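Local coordinates for protein pyruvate synthase subunit PorC (Thermotoga maritima MSB8, PDB 2RAA) that forms the gamma subunit of pyruvate:ferredoxin oxidoreductase, which turns pyruvate and coenzyme A into acetyl-CoA and carbon dioxide while reducing ferredoxin, at residues L39-L44 against E170-K175; T137-Q142 against N150-G155; L141-R146 against L193-E198; L154-R159 against E198-S203. One frame throughout, in Å; residues are numbered along the deposited sequence.

How the contacts relate
The four contacts join the helices of an alpha/beta domain to one another and, in contact 4, to the link between the last helix and the last strand. Contact 2 is buried and purely apolar, a proline of helix 150-161 packed on helix 136-143. Contact 3, centred about 4 Å from it, uses the same helix 136-143, but reaches helix 183-199 at the surface through charged and amide groups. Contact 4 shares helix 150-161 with contact 2 and helix 183-199 with contact 3, and it mixes a buried alanine-valine pair with an exposed arginine. Contact 1 lies about 16 to 18 Å from the other three, centre to centre, and rests on a partly exposed salt bridge between helices 32-45 and 166-176.

Contact 1 (L39-L44 against E170-K175); sequences LAEAAL and EKRIEK
An interhelical salt bridge, Glu41 to Arg172, links helix 32-45 to helix 166-176 in the helical layer beside the mixed beta-sheet of this alpha/beta domain. Glu41 OE1 lies 2.7 Å from Arg172 NH1, while Glu41 OE2 stays 4.2 Å from Arg172 NH1, so a single oxygen carries the bridge. The two charged groups are not coplanar: carboxylate and guanidinium planes stand 54° apart, and Glu41 CD sits 3.5 Å above one guanidinium face, displaced toward its rim. Beneath the charges the aliphatic parts also touch, Glu41 CB against Arg172 CD at 3.6 Å. Bends at chi2 (-81°) and chi3 (135°) fold the arginine so that its methylenes run beside helix 32-45 before the guanidinium meets the extended glutamate. The same guanidinium has a second acidic partner, since Arg172 NE forms a salt bridge with Glu45, one turn further along helix 32-45; with two acidic partners, its rotation is probably restricted. Small Ala42 lets the backbones come near, its CA 6.4 Å from Arg172 CA. There Arg172 CG rests 4.1 Å from the backbone N of Ala42.

Contact 2 (T137-Q142 against N150-G155); sequences TDIALQ and NTPMLG
Pro152 packs against Ile139 and Ala140, a buried helix-helix contact in the alpha/beta domain that brings the start of helix 150-161 onto helix 136-143. Along the second segment, Asn150 opens the helix and turns its amide to another part of the fold, where ND2 donates to the carbonyl O of Gly31. Thr151 follows, its side chain on Leu193 of helix 183-199. Pro152 then makes the contact itself: in the first turn of a helix its missing N-H breaks no i to i-4 bond, and its ring CB points toward helix 136-143. Met153, a selenomethionine, goes to Leu111 and Asn113 of strand 109-113, and Leu154 to Met38 and Leu39 of helix 32-45, so successive residues serve different neighbours. On the facing helix Ile139 divides its two branches. Its CG2, anti to the backbone N, turns to the proline ring, whereas CG1 leads toward Arg195 and Glu199. The isoleucine and proline side chains run antiparallel, flank beside flank. Ala140 adds a looser approach, CB to Pro152 CG at 4.3 Å. The ring is met at its CG, which lies 3.8 Å from Ile139 CG2 and 4.0 Å from Ile139 CB.

Contact 3 (L141-R146 against L193-E198); sequences LQEIKR and LRRGYE
Arg195 reaches from helix 183-199 to Gln142 and Glu143 at the end of helix 136-143, and its guanidinium edge takes up both side chains. The more enclosed half lies at Glu143. Glu143 OE2 stands 3.4 Å from Arg195 NH1, a long salt bridge whose hydrogen bond is weak though nearly straight (167°), and equally 3.4 Å from Arg195 CD. A bend at chi2 (-57°) folds the glutamate back, and the oxygen arrives near the guanidinium plane while the carboxylate itself stands almost perpendicular to it. The stronger partner of this carboxylate is Arg191, one turn earlier on helix 183-199, whose NE pairs with Glu143 OE1; Glu143 thus spans two arginines.

The solvent side belongs to Gln142, an exposed residue. Gln142 OE1 faces both terminal nitrogens, 3.3 Å from Arg195 NH2 and as far from Arg195 NH1; the NH1 bond is weak, and the NH2 bond is the one across this contact that is not. The amide plane is turned 79° from the guanidinium plane, and NH2 lies above the carbonyl plane instead of on a lone pair, so the amide does not meet the guanidinium in a shared plane. Backbones remain well separated here, with Glu143 CA and Arg195 CA 9.0 Å apart, so long side chains bridge the gap. Arg195 NH2 also forms a salt bridge with Glu199, one turn further on. Together Glu143, Arg191, Arg195 and Glu199 make an interhelical ion-pair network on the surface of the helical layer, with intrahelical i to i+4 pairing at its Glu199 end.

Contact 4 (L154-R159 against E198-S203); sequences LGALVR and EEVKCS
The guanidinium of Arg159 meets Glu198 at its edge: the carbonyl O and the CA of Glu198 both lie near its plane. From Arg159 NH1 a weak hydrogen bond reaches Glu198 O at 3.2 Å, bent to 132°. The stronger bond of NH1 goes to the carbonyl O of Tyr197, so one nitrogen serves two successive carbonyls in the last turn of helix 183-199. A positive group placed there probably gains from the negative end of the helix dipole. The arginine arrives by extending CG away from its backbone N (chi1 176°) and then bending at chi2 (75°), which leaves its aliphatic part lying obliquely across Val200. There Arg159 CG touches Val200 CG1 at 3.5 Å. Deeper in, Ala156 CB packs on Val200 CB at 3.9 Å, and the small alanine allows their CA atoms to approach to 5.5 Å. Val200 also rests on Leu111 and Cys132 of the sheet. It is the first residue to leave the helix, and the chain then enters strand 201-202, which pairs antiparallel with strand 130-134 and is tied to it by the Cys132-Cys202 disulfide. The contact thus seats helix 150-161 against a helix-to-strand connection at the sheet edge of an alpha/beta domain.

Contact 1 (L39-L44 against E170-K175)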
loop_
_atom_site.group_PDB
_atom_site.type_symbol
_atom_site.label_atom_id
_atom_site.label_comp_id
_atom_site.label_asym_id
_atom_site.label_seq_id
_atom_site.Cartn_x
_atom_site.Cartn_y
_atom_site.Cartn_z
ATOM N N LEU A 39 -5.774 -0.898 6.819
ATOM C CA LEU A 39 -4.625 -1.515 7.394
ATOM C C LEU A 39 -4.686 -1.191 8.882
ATOM O O LEU A 39 -4.640 -2.080 9.720
ATOM C CB LEU A 39 -3.378 -0.945 6.744
ATOM C CG LEU A 39 -2.091 -1.368 7.406
ATOM C CD1 LEU A 39 -2.021 -2.897 7.447
ATOM C CD2 LEU A 39 -0.951 -0.743 6.626
ATOM N N ALA A 40 -4.840 0.098 9.193
ATOM C CA ALA A 40 -4.958 0.558 10.578
ATOM C C ALA A 40 -6.068 -0.231 11.281
ATOM O O ALA A 40 -5.867 -0.822 12.348
ATOM C CB ALA A 40 -5.235 2.107 10.625
ATOM N N GLU A 41 -7.236 -0.259 10.671
ATOM C CA GLU A 41 -8.360 -1.030 11.265
ATOM C C GLU A 41 -8.005 -2.477 11.534
ATOM O O GLU A 41 -8.360 -3.009 12.578
ATOM C CB GLU A 41 -9.632 -0.873 10.436
ATOM C CG GLU A 41 -10.410 0.338 10.888
ATOM C CD GLU A 41 -11.378 0.889 9.872
ATOM O OE1 GLU A 41 -11.635 0.223 8.833
ATOM O OE2 GLU A 41 -11.873 2.018 10.136
ATOM N N ALA A 42 -7.245 -3.098 10.643
ATOM C CA ALA A 42 -6.790 -4.489 10.837
ATOM C C ALA A 42 -5.905 -4.643 12.048
ATOM O O ALA A 42 -6.038 -5.604 12.816
ATOM C CB ALA A 42 -6.019 -4.922 9.642
ATOM N N ALA A 43 -4.944 -3.730 12.199
ATOM C CA ALA A 43 -4.002 -3.789 13.342
ATOM C C ALA A 43 -4.719 -3.488 14.668
ATOM O O ALA A 43 -4.342 -4.006 15.728
ATOM C CB ALA A 43 -2.830 -2.823 13.114
ATOM N N LEU A 44 -5.755 -2.649 14.589
ATOM C CA LEU A 44 -6.568 -2.278 15.771
ATOM C C LEU A 44 -7.258 -3.511 16.361
ATOM O O LEU A 44 -7.210 -3.752 17.572
ATOM C CB LEU A 44 -7.617 -1.244 15.380
ATOM C CG LEU A 44 -8.433 -0.594 16.500
ATOM C CD1 LEU A 44 -7.555 0.150 17.518
ATOM C CD2 LEU A 44 -9.452 0.348 15.876
ATOM N N GLU A 170 -8.636 -9.511 5.435
ATOM C CA GLU A 170 -9.781 -10.179 4.909
ATOM C C GLU A 170 -10.972 -10.008 5.831
ATOM O O GLU A 170 -12.067 -9.708 5.361
ATOM C CB GLU A 170 -9.462 -11.642 4.675
ATOM C CG GLU A 170 -8.448 -11.842 3.548
ATOM C CD GLU A 170 -8.098 -13.310 3.308
ATOM O OE1 GLU A 170 -8.755 -14.192 3.917
ATOM O OE2 GLU A 170 -7.167 -13.572 2.505
ATOM N N LYS A 171 -10.772 -10.182 7.137
ATOM C CA LYS A 171 -11.858 -9.983 8.127
ATOM C C LYS A 171 -12.436 -8.571 7.959
ATOM O O LYS A 171 -13.653 -8.372 7.935
ATOM C CB LYS A 171 -11.389 -10.232 9.586
ATOM C CG LYS A 171 -11.363 -11.734 10.023
ATOM N N ARG A 172 -11.541 -7.605 7.801
ATOM C CA ARG A 172 -11.925 -6.232 7.510
ATOM C C ARG A 172 -12.654 -6.055 6.181
ATOM O O ARG A 172 -13.617 -5.290 6.101
ATOM C CB ARG A 172 -10.693 -5.307 7.613
ATOM C CG ARG A 172 -10.658 -4.623 8.959
ATOM C CD ARG A 172 -11.605 -3.442 8.862
ATOM N NE ARG A 172 -12.492 -3.267 10.000
ATOM C CZ ARG A 172 -13.479 -2.366 10.016
ATOM N NH1 ARG A 172 -13.702 -1.556 8.965
ATOM N NH2 ARG A 172 -14.253 -2.265 11.080
ATOM N N ILE A 173 -12.222 -6.755 5.137
ATOM C CA ILE A 173 -12.965 -6.725 3.869
ATOM C C ILE A 173 -14.385 -7.244 4.105
ATOM O O ILE A 173 -15.336 -6.633 3.638
ATOM C CB ILE A 173 -12.235 -7.497 2.748
ATOM C CG1 ILE A 173 -10.968 -6.732 2.332
ATOM C CG2 ILE A 173 -13.133 -7.682 1.530
ATOM C CD1 ILE A 173 -10.093 -7.503 1.336
ATOM N N GLU A 174 -14.520 -8.327 4.868
ATOM C CA GLU A 174 -15.838 -8.881 5.238
ATOM C C GLU A 174 -16.727 -7.822 5.902
ATOM O O GLU A 174 -17.862 -7.627 5.498
ATOM C CB GLU A 174 -15.684 -10.092 6.173
ATOM C CG GLU A 174 -15.087 -11.370 5.520
ATOM C CD GLU A 174 -14.536 -12.426 6.546
ATOM O OE1 GLU A 174 -14.808 -12.317 7.775
ATOM O OE2 GLU A 174 -13.816 -13.373 6.114
ATOM N N LYS A 175 -16.189 -7.097 6.881
ATOM C CA LYS A 175 -16.965 -6.077 7.612
ATOM C C LYS A 175 -17.342 -4.813 6.812
ATOM O O LYS A 175 -18.358 -4.206 7.102
ATOM C CB LYS A 175 -16.263 -5.669 8.930
ATOM C CG LYS A 175 -16.352 -6.699 10.079
#

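Contact 2 (T137-Q142 against N150-G155)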
loop_
_atom_site.group_PDB
_atom_site.type_symbol
_atom_site.label_atom_id
_atom_site.label_comp_id
_atom_site.label_asym_id
_atom_site.label_seq_id
_atom_site.Cartn_x
_atom_site.Cartn_y
_atom_site.Cartn_z
ATOM N N THR A 137 -3.139 -2.551 -10.588
ATOM C CA THR A 137 -4.280 -2.080 -11.437
ATOM C C THR A 137 -4.948 -3.217 -12.174
ATOM O O THR A 137 -6.170 -3.368 -12.125
ATOM C CB THR A 137 -3.819 -1.023 -12.414
ATOM O OG1 THR A 137 -3.240 0.039 -11.638
ATOM C CG2 THR A 137 -5.013 -0.469 -13.293
ATOM N N ASP A 138 -4.136 -4.017 -12.852
ATOM C CA ASP A 138 -4.628 -5.162 -13.608
ATOM C C ASP A 138 -5.179 -6.276 -12.758
ATOM O O ASP A 138 -6.178 -6.886 -13.137
ATOM C CB ASP A 138 -3.562 -5.697 -14.561
ATOM C CG ASP A 138 -3.396 -4.812 -15.834
ATOM O OD1 ASP A 138 -4.406 -4.346 -16.419
ATOM O OD2 ASP A 138 -2.233 -4.587 -16.246
ATOM N N ILE A 139 -4.550 -6.577 -11.618
ATOM C CA ILE A 139 -5.178 -7.515 -10.684
ATOM C C ILE A 139 -6.636 -7.078 -10.361
ATOM O O ILE A 139 -7.599 -7.877 -10.422
ATOM C CB ILE A 139 -4.377 -7.684 -9.353
ATOM C CG1 ILE A 139 -2.980 -8.281 -9.631
ATOM C CG2 ILE A 139 -5.213 -8.545 -8.391
ATOM C CD1 ILE A 139 -1.990 -8.568 -8.280
ATOM N N ALA A 140 -6.810 -5.799 -10.064
ATOM C CA ALA A 140 -8.127 -5.261 -9.722
ATOM C C ALA A 140 -9.077 -5.274 -10.908
ATOM O O ALA A 140 -10.278 -5.561 -10.753
ATOM C CB ALA A 140 -7.971 -3.833 -9.187
ATOM N N LEU A 141 -8.589 -4.959 -12.105
ATOM C CA LEU A 141 -9.508 -4.991 -13.246
ATOM C C LEU A 141 -10.028 -6.401 -13.437
ATOM O O LEU A 141 -11.175 -6.595 -13.817
ATOM C CB LEU A 141 -8.864 -4.495 -14.532
ATOM C CG LEU A 141 -8.672 -2.988 -14.670
ATOM C CD1 LEU A 141 -7.567 -2.788 -15.683
ATOM C CD2 LEU A 141 -9.979 -2.256 -15.074
ATOM N N GLN A 142 -9.169 -7.382 -13.159
ATOM C CA GLN A 142 -9.537 -8.778 -13.308
ATOM C C GLN A 142 -10.505 -9.243 -12.228
ATOM O O GLN A 142 -11.485 -9.950 -12.497
ATOM C CB GLN A 142 -8.282 -9.661 -13.277
ATOM C CG GLN A 142 -7.370 -9.529 -14.476
ATOM C CD GLN A 142 -6.508 -10.765 -14.714
ATOM O OE1 GLN A 142 -5.279 -10.719 -14.564
ATOM N NE2 GLN A 142 -7.152 -11.880 -15.070
ATOM N N ASN A 150 -5.750 -0.188 -4.844
ATOM C CA ASN A 150 -5.477 -0.121 -3.441
ATOM C C ASN A 150 -5.519 -1.459 -2.726
ATOM O O ASN A 150 -4.656 -1.686 -1.908
ATOM C CB ASN A 150 -6.308 0.985 -2.767
ATOM C CG ASN A 150 -7.820 0.761 -2.843
ATOM O OD1 ASN A 150 -8.321 -0.001 -3.677
ATOM N ND2 ASN A 150 -8.554 1.435 -1.949
ATOM N N THR A 151 -6.447 -2.364 -3.070
ATOM C CA THR A 151 -6.542 -3.644 -2.354
ATOM C C THR A 151 -5.398 -4.590 -2.690
ATOM O O THR A 151 -4.795 -5.188 -1.785
ATOM C CB THR A 151 -7.897 -4.318 -2.513
ATOM O OG1 THR A 151 -8.910 -3.444 -2.008
ATOM C CG2 THR A 151 -7.973 -5.649 -1.696
ATOM N N PRO A 152 -5.075 -4.751 -3.975
ATOM C CA PRO A 152 -3.864 -5.530 -4.226
ATOM C C PRO A 152 -2.605 -4.901 -3.636
ATOM O O PRO A 152 -1.687 -5.619 -3.225
ATOM C CB PRO A 152 -3.792 -5.577 -5.756
ATOM C CG PRO A 152 -5.214 -5.380 -6.214
ATOM C CD PRO A 152 -5.741 -4.351 -5.231
HETATM N N MSE A 153 -2.523 -3.577 -3.581
HETATM C CA MSE A 153 -1.346 -2.944 -2.964
HETATM C C MSE A 153 -1.296 -3.279 -1.466
HETATM O O MSE A 153 -0.225 -3.535 -0.889
HETATM C CB MSE A 153 -1.323 -1.450 -3.207
HETATM C CG MSE A 153 -1.048 -1.080 -4.647
HETATM SE SE MSE A 153 0.670 -1.623 -5.305
HETATM C CE MSE A 153 1.763 -0.122 -4.569
ATOM N N LEU A 154 -2.455 -3.305 -0.828
ATOM C CA LEU A 154 -2.482 -3.764 0.558
ATOM C C LEU A 154 -1.962 -5.162 0.700
ATOM O O LEU A 154 -1.214 -5.458 1.616
ATOM C CB LEU A 154 -3.906 -3.753 1.092
ATOM C CG LEU A 154 -4.242 -2.666 2.064
ATOM C CD1 LEU A 154 -5.681 -2.861 2.398
ATOM C CD2 LEU A 154 -3.341 -2.864 3.266
ATOM N N GLY A 155 -2.429 -6.066 -0.142
ATOM C CA GLY A 155 -1.964 -7.448 -0.077
ATOM C C GLY A 155 -0.474 -7.560 -0.313
ATOM O O GLY A 155 0.251 -8.249 0.411
#

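Contact 3 (L141-R146 against L193-E198)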
loop_
_atom_site.group_PDB
_atom_site.type_symbol
_atom_site.label_atom_id
_atom_site.label_comp_id
_atom_site.label_asym_id
_atom_site.label_seq_id
_atom_site.Cartn_x
_atom_site.Cartn_y
_atom_site.Cartn_z
ATOM N N LEU A 141 -8.589 -4.959 -12.105
ATOM C CA LEU A 141 -9.508 -4.991 -13.246
ATOM C C LEU A 141 -10.028 -6.401 -13.437
ATOM O O LEU A 141 -11.175 -6.595 -13.817
ATOM C CB LEU A 141 -8.864 -4.495 -14.532
ATOM C CG LEU A 141 -8.672 -2.988 -14.670
ATOM C CD1 LEU A 141 -7.567 -2.788 -15.683
ATOM C CD2 LEU A 141 -9.979 -2.256 -15.074
ATOM N N GLN A 142 -9.169 -7.382 -13.159
ATOM C CA GLN A 142 -9.537 -8.778 -13.308
ATOM C C GLN A 142 -10.505 -9.243 -12.228
ATOM O O GLN A 142 -11.485 -9.950 -12.497
ATOM C CB GLN A 142 -8.282 -9.661 -13.277
ATOM C CG GLN A 142 -7.370 -9.529 -14.476
ATOM C CD GLN A 142 -6.508 -10.765 -14.714
ATOM O OE1 GLN A 142 -5.279 -10.719 -14.564
ATOM N NE2 GLN A 142 -7.152 -11.880 -15.070
ATOM N N GLU A 143 -10.220 -8.849 -10.997
ATOM C CA GLU A 143 -10.941 -9.403 -9.877
ATOM C C GLU A 143 -12.164 -8.611 -9.471
ATOM O O GLU A 143 -13.246 -9.208 -9.270
ATOM C CB GLU A 143 -9.994 -9.577 -8.678
ATOM C CG GLU A 143 -8.890 -10.607 -8.892
ATOM C CD GLU A 143 -9.405 -12.016 -9.259
ATOM O OE1 GLU A 143 -10.558 -12.406 -8.940
ATOM O OE2 GLU A 143 -8.607 -12.750 -9.860
ATOM N N ILE A 144 -11.999 -7.291 -9.307
ATOM C CA ILE A 144 -13.116 -6.445 -8.875
ATOM C C ILE A 144 -13.718 -5.641 -10.052
ATOM O O ILE A 144 -14.669 -4.896 -9.862
ATOM C CB ILE A 144 -12.790 -5.546 -7.684
ATOM C CG1 ILE A 144 -11.782 -4.443 -8.069
ATOM C CG2 ILE A 144 -12.315 -6.434 -6.482
ATOM C CD1 ILE A 144 -11.598 -3.290 -7.030
ATOM N N LYS A 145 -13.152 -5.801 -11.240
ATOM C CA LYS A 145 -13.626 -5.095 -12.409
ATOM C C LYS A 145 -13.499 -3.589 -12.332
ATOM O O LYS A 145 -14.292 -2.885 -12.915
ATOM C CB LYS A 145 -15.074 -5.504 -12.684
ATOM C CG LYS A 145 -15.209 -7.009 -12.969
ATOM C CD LYS A 145 -16.676 -7.376 -13.151
ATOM C CE LYS A 145 -16.920 -8.871 -13.361
ATOM N NZ LYS A 145 -18.360 -9.088 -13.742
ATOM N N ARG A 146 -12.471 -3.119 -11.650
ATOM C CA ARG A 146 -12.167 -1.695 -11.492
ATOM C C ARG A 146 -10.656 -1.556 -11.476
ATOM O O ARG A 146 -9.972 -2.400 -10.919
ATOM C CB ARG A 146 -12.635 -1.178 -10.127
ATOM C CG ARG A 146 -14.031 -0.685 -9.996
ATOM C CD ARG A 146 -15.047 -1.764 -10.169
ATOM N NE ARG A 146 -16.223 -1.560 -9.333
ATOM C CZ ARG A 146 -17.445 -1.954 -9.653
ATOM N NH1 ARG A 146 -17.680 -2.531 -10.824
ATOM N NH2 ARG A 146 -18.444 -1.736 -8.808
ATOM N N LEU A 193 -7.012 -8.942 -2.909
ATOM C CA LEU A 193 -6.008 -8.810 -1.855
ATOM C C LEU A 193 -4.997 -9.961 -1.954
ATOM O O LEU A 193 -3.811 -9.721 -2.023
ATOM C CB LEU A 193 -6.656 -8.727 -0.475
ATOM C CG LEU A 193 -5.687 -8.669 0.718
ATOM C CD1 LEU A 193 -5.125 -7.240 1.006
ATOM C CD2 LEU A 193 -6.399 -9.218 1.908
ATOM N N ARG A 194 -5.498 -11.194 -2.025
ATOM C CA ARG A 194 -4.666 -12.375 -2.138
ATOM C C ARG A 194 -3.731 -12.338 -3.342
ATOM O O ARG A 194 -2.560 -12.659 -3.195
ATOM C CB ARG A 194 -5.528 -13.627 -2.226
ATOM C CG ARG A 194 -6.317 -13.957 -0.953
ATOM C CD ARG A 194 -6.869 -15.385 -1.021
ATOM N NE ARG A 194 -8.186 -15.542 -0.384
ATOM C CZ ARG A 194 -9.346 -15.760 -1.023
ATOM N NH1 ARG A 194 -9.412 -15.864 -2.356
ATOM N NH2 ARG A 194 -10.468 -15.893 -0.314
ATOM N N ARG A 195 -4.247 -11.983 -4.526
ATOM C CA ARG A 195 -3.412 -11.916 -5.699
ATOM C C ARG A 195 -2.317 -10.842 -5.618
ATOM O O ARG A 195 -1.249 -11.020 -6.214
ATOM C CB ARG A 195 -4.244 -11.787 -7.001
ATOM C CG ARG A 195 -4.762 -13.160 -7.550
ATOM C CD ARG A 195 -5.290 -13.021 -8.987
ATOM N NE ARG A 195 -4.251 -12.581 -9.947
ATOM C CZ ARG A 195 -4.500 -12.018 -11.137
ATOM N NH1 ARG A 195 -5.752 -11.795 -11.499
ATOM N NH2 ARG A 195 -3.500 -11.629 -11.947
ATOM N N GLY A 196 -2.545 -9.713 -4.935
ATOM C CA GLY A 196 -1.437 -8.753 -4.724
ATOM C C GLY A 196 -0.419 -9.382 -3.745
ATOM O O GLY A 196 0.795 -9.197 -3.862
ATOM N N TYR A 197 -0.920 -10.114 -2.770
ATOM C CA TYR A 197 -0.054 -10.803 -1.787
ATOM C C TYR A 197 0.849 -11.782 -2.509
ATOM O O TYR A 197 2.063 -11.688 -2.394
ATOM C CB TYR A 197 -0.893 -11.535 -0.756
ATOM C CG TYR A 197 -0.118 -12.317 0.284
ATOM C CD1 TYR A 197 0.272 -13.614 0.036
ATOM C CD2 TYR A 197 0.181 -11.769 1.520
ATOM C CE1 TYR A 197 0.955 -14.367 0.979
ATOM C CE2 TYR A 197 0.873 -12.503 2.482
ATOM C CZ TYR A 197 1.267 -13.815 2.199
ATOM O OH TYR A 197 1.965 -14.599 3.131
ATOM N N GLU A 198 0.248 -12.656 -3.320
ATOM C CA GLU A 198 0.971 -13.674 -4.102
ATOM C C GLU A 198 1.918 -13.166 -5.168
ATOM O O GLU A 198 3.014 -13.693 -5.320
ATOM C CB GLU A 198 -0.042 -14.573 -4.796
ATOM C CG GLU A 198 -0.746 -15.512 -3.841
ATOM C CD GLU A 198 -2.067 -16.040 -4.351
ATOM O OE1 GLU A 198 -2.423 -15.864 -5.562
ATOM O OE2 GLU A 198 -2.756 -16.640 -3.494
#

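Contact 4 (L154-R159 against E198-S203)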
loop_
_atom_site.group_PDB
_atom_site.type_symbol
_atom_site.label_atom_id
_atom_site.label_comp_id
_atom_site.label_asym_id
_atom_site.label_seq_id
_atom_site.Cartn_x
_atom_site.Cartn_y
_atom_site.Cartn_z
ATOM N N LEU A 154 -2.455 -3.305 -0.828
ATOM C CA LEU A 154 -2.482 -3.764 0.558
ATOM C C LEU A 154 -1.962 -5.162 0.700
ATOM O O LEU A 154 -1.214 -5.458 1.616
ATOM C CB LEU A 154 -3.906 -3.753 1.092
ATOM C CG LEU A 154 -4.242 -2.666 2.064
ATOM C CD1 LEU A 154 -5.681 -2.861 2.398
ATOM C CD2 LEU A 154 -3.341 -2.864 3.266
ATOM N N GLY A 155 -2.429 -6.066 -0.142
ATOM C CA GLY A 155 -1.964 -7.448 -0.077
ATOM C C GLY A 155 -0.474 -7.560 -0.313
ATOM O O GLY A 155 0.251 -8.249 0.411
ATOM N N ALA A 156 0.005 -6.891 -1.337
ATOM C CA ALA A 156 1.458 -6.744 -1.565
ATOM C C ALA A 156 2.176 -6.259 -0.326
ATOM O O ALA A 156 3.202 -6.790 0.043
ATOM C CB ALA A 156 1.738 -5.818 -2.697
ATOM N N LEU A 157 1.623 -5.243 0.321
ATOM C CA LEU A 157 2.224 -4.675 1.537
ATOM C C LEU A 157 2.373 -5.673 2.661
ATOM O O LEU A 157 3.405 -5.720 3.352
ATOM C CB LEU A 157 1.342 -3.541 2.041
ATOM C CG LEU A 157 1.880 -2.656 3.171
ATOM C CD1 LEU A 157 3.260 -2.032 2.860
ATOM C CD2 LEU A 157 0.819 -1.640 3.409
ATOM N N VAL A 158 1.291 -6.406 2.892
ATOM C CA VAL A 158 1.253 -7.400 3.927
ATOM C C VAL A 158 2.282 -8.460 3.614
ATOM O O VAL A 158 3.026 -8.882 4.483
ATOM C CB VAL A 158 -0.142 -7.993 4.039
ATOM C CG1 VAL A 158 -0.099 -9.361 4.775
ATOM C CG2 VAL A 158 -1.050 -6.967 4.704
ATOM N N ARG A 159 2.339 -8.866 2.355
ATOM C CA ARG A 159 3.330 -9.823 1.915
ATOM C C ARG A 159 4.768 -9.345 2.158
ATOM O O ARG A 159 5.537 -10.056 2.819
ATOM C CB ARG A 159 3.088 -10.193 0.469
ATOM C CG ARG A 159 4.100 -11.124 -0.170
ATOM C CD ARG A 159 3.939 -12.568 0.281
ATOM N NE ARG A 159 5.002 -13.376 -0.295
ATOM C CZ ARG A 159 4.980 -13.954 -1.495
ATOM N NH1 ARG A 159 3.928 -13.863 -2.302
ATOM N NH2 ARG A 159 6.034 -14.642 -1.895
ATOM N N GLU A 198 0.248 -12.656 -3.320
ATOM C CA GLU A 198 0.971 -13.674 -4.102
ATOM C C GLU A 198 1.918 -13.166 -5.168
ATOM O O GLU A 198 3.014 -13.693 -5.320
ATOM C CB GLU A 198 -0.042 -14.573 -4.796
ATOM C CG GLU A 198 -0.746 -15.512 -3.841
ATOM C CD GLU A 198 -2.067 -16.040 -4.351
ATOM O OE1 GLU A 198 -2.423 -15.864 -5.562
ATOM O OE2 GLU A 198 -2.756 -16.640 -3.494
ATOM N N GLU A 199 1.494 -12.143 -5.913
ATOM C CA GLU A 199 2.209 -11.730 -7.104
ATOM C C GLU A 199 3.265 -10.647 -6.983
ATOM O O GLU A 199 4.006 -10.424 -7.915
ATOM C CB GLU A 199 1.184 -11.401 -8.183
ATOM C CG GLU A 199 0.764 -12.685 -8.912
ATOM C CD GLU A 199 -0.711 -12.780 -9.227
ATOM O OE1 GLU A 199 -1.236 -11.884 -9.946
ATOM O OE2 GLU A 199 -1.329 -13.783 -8.770
ATOM N N VAL A 200 3.368 -9.981 -5.848
ATOM C CA VAL A 200 4.371 -8.931 -5.717
ATOM C C VAL A 200 5.771 -9.546 -5.910
ATOM O O VAL A 200 6.010 -10.646 -5.427
ATOM C CB VAL A 200 4.277 -8.249 -4.342
ATOM C CG1 VAL A 200 4.423 -9.291 -3.189
ATOM C CG2 VAL A 200 5.307 -7.104 -4.233
ATOM N N LYS A 201 6.682 -8.861 -6.615
ATOM C CA LYS A 201 8.052 -9.365 -6.791
ATOM C C LYS A 201 9.059 -8.373 -6.253
ATOM O O LYS A 201 8.898 -7.172 -6.412
ATOM C CB LYS A 201 8.382 -9.644 -8.264
ATOM C CG LYS A 201 7.442 -10.600 -8.992
ATOM C CD LYS A 201 7.454 -12.018 -8.426
ATOM C CE LYS A 201 6.467 -12.919 -9.206
ATOM N NZ LYS A 201 6.346 -14.289 -8.611
ATOM N N CYS A 202 10.130 -8.898 -5.654
ATOM C CA CYS A 202 11.138 -8.075 -5.015
ATOM C C CYS A 202 12.576 -8.134 -5.563
ATOM O O CYS A 202 13.073 -9.169 -5.993
ATOM C CB CYS A 202 11.167 -8.410 -3.526
ATOM S SG CYS A 202 9.728 -7.803 -2.701
ATOM N N SER A 203 13.207 -6.970 -5.460
ATOM C CA SER A 203 14.584 -6.668 -5.798
ATOM C C SER A 203 15.594 -7.540 -5.051
ATOM O O SER A 203 16.598 -7.987 -5.623
ATOM C CB SER A 203 14.792 -5.215 -5.378
ATOM O OG SER A 203 15.958 -4.639 -5.871
#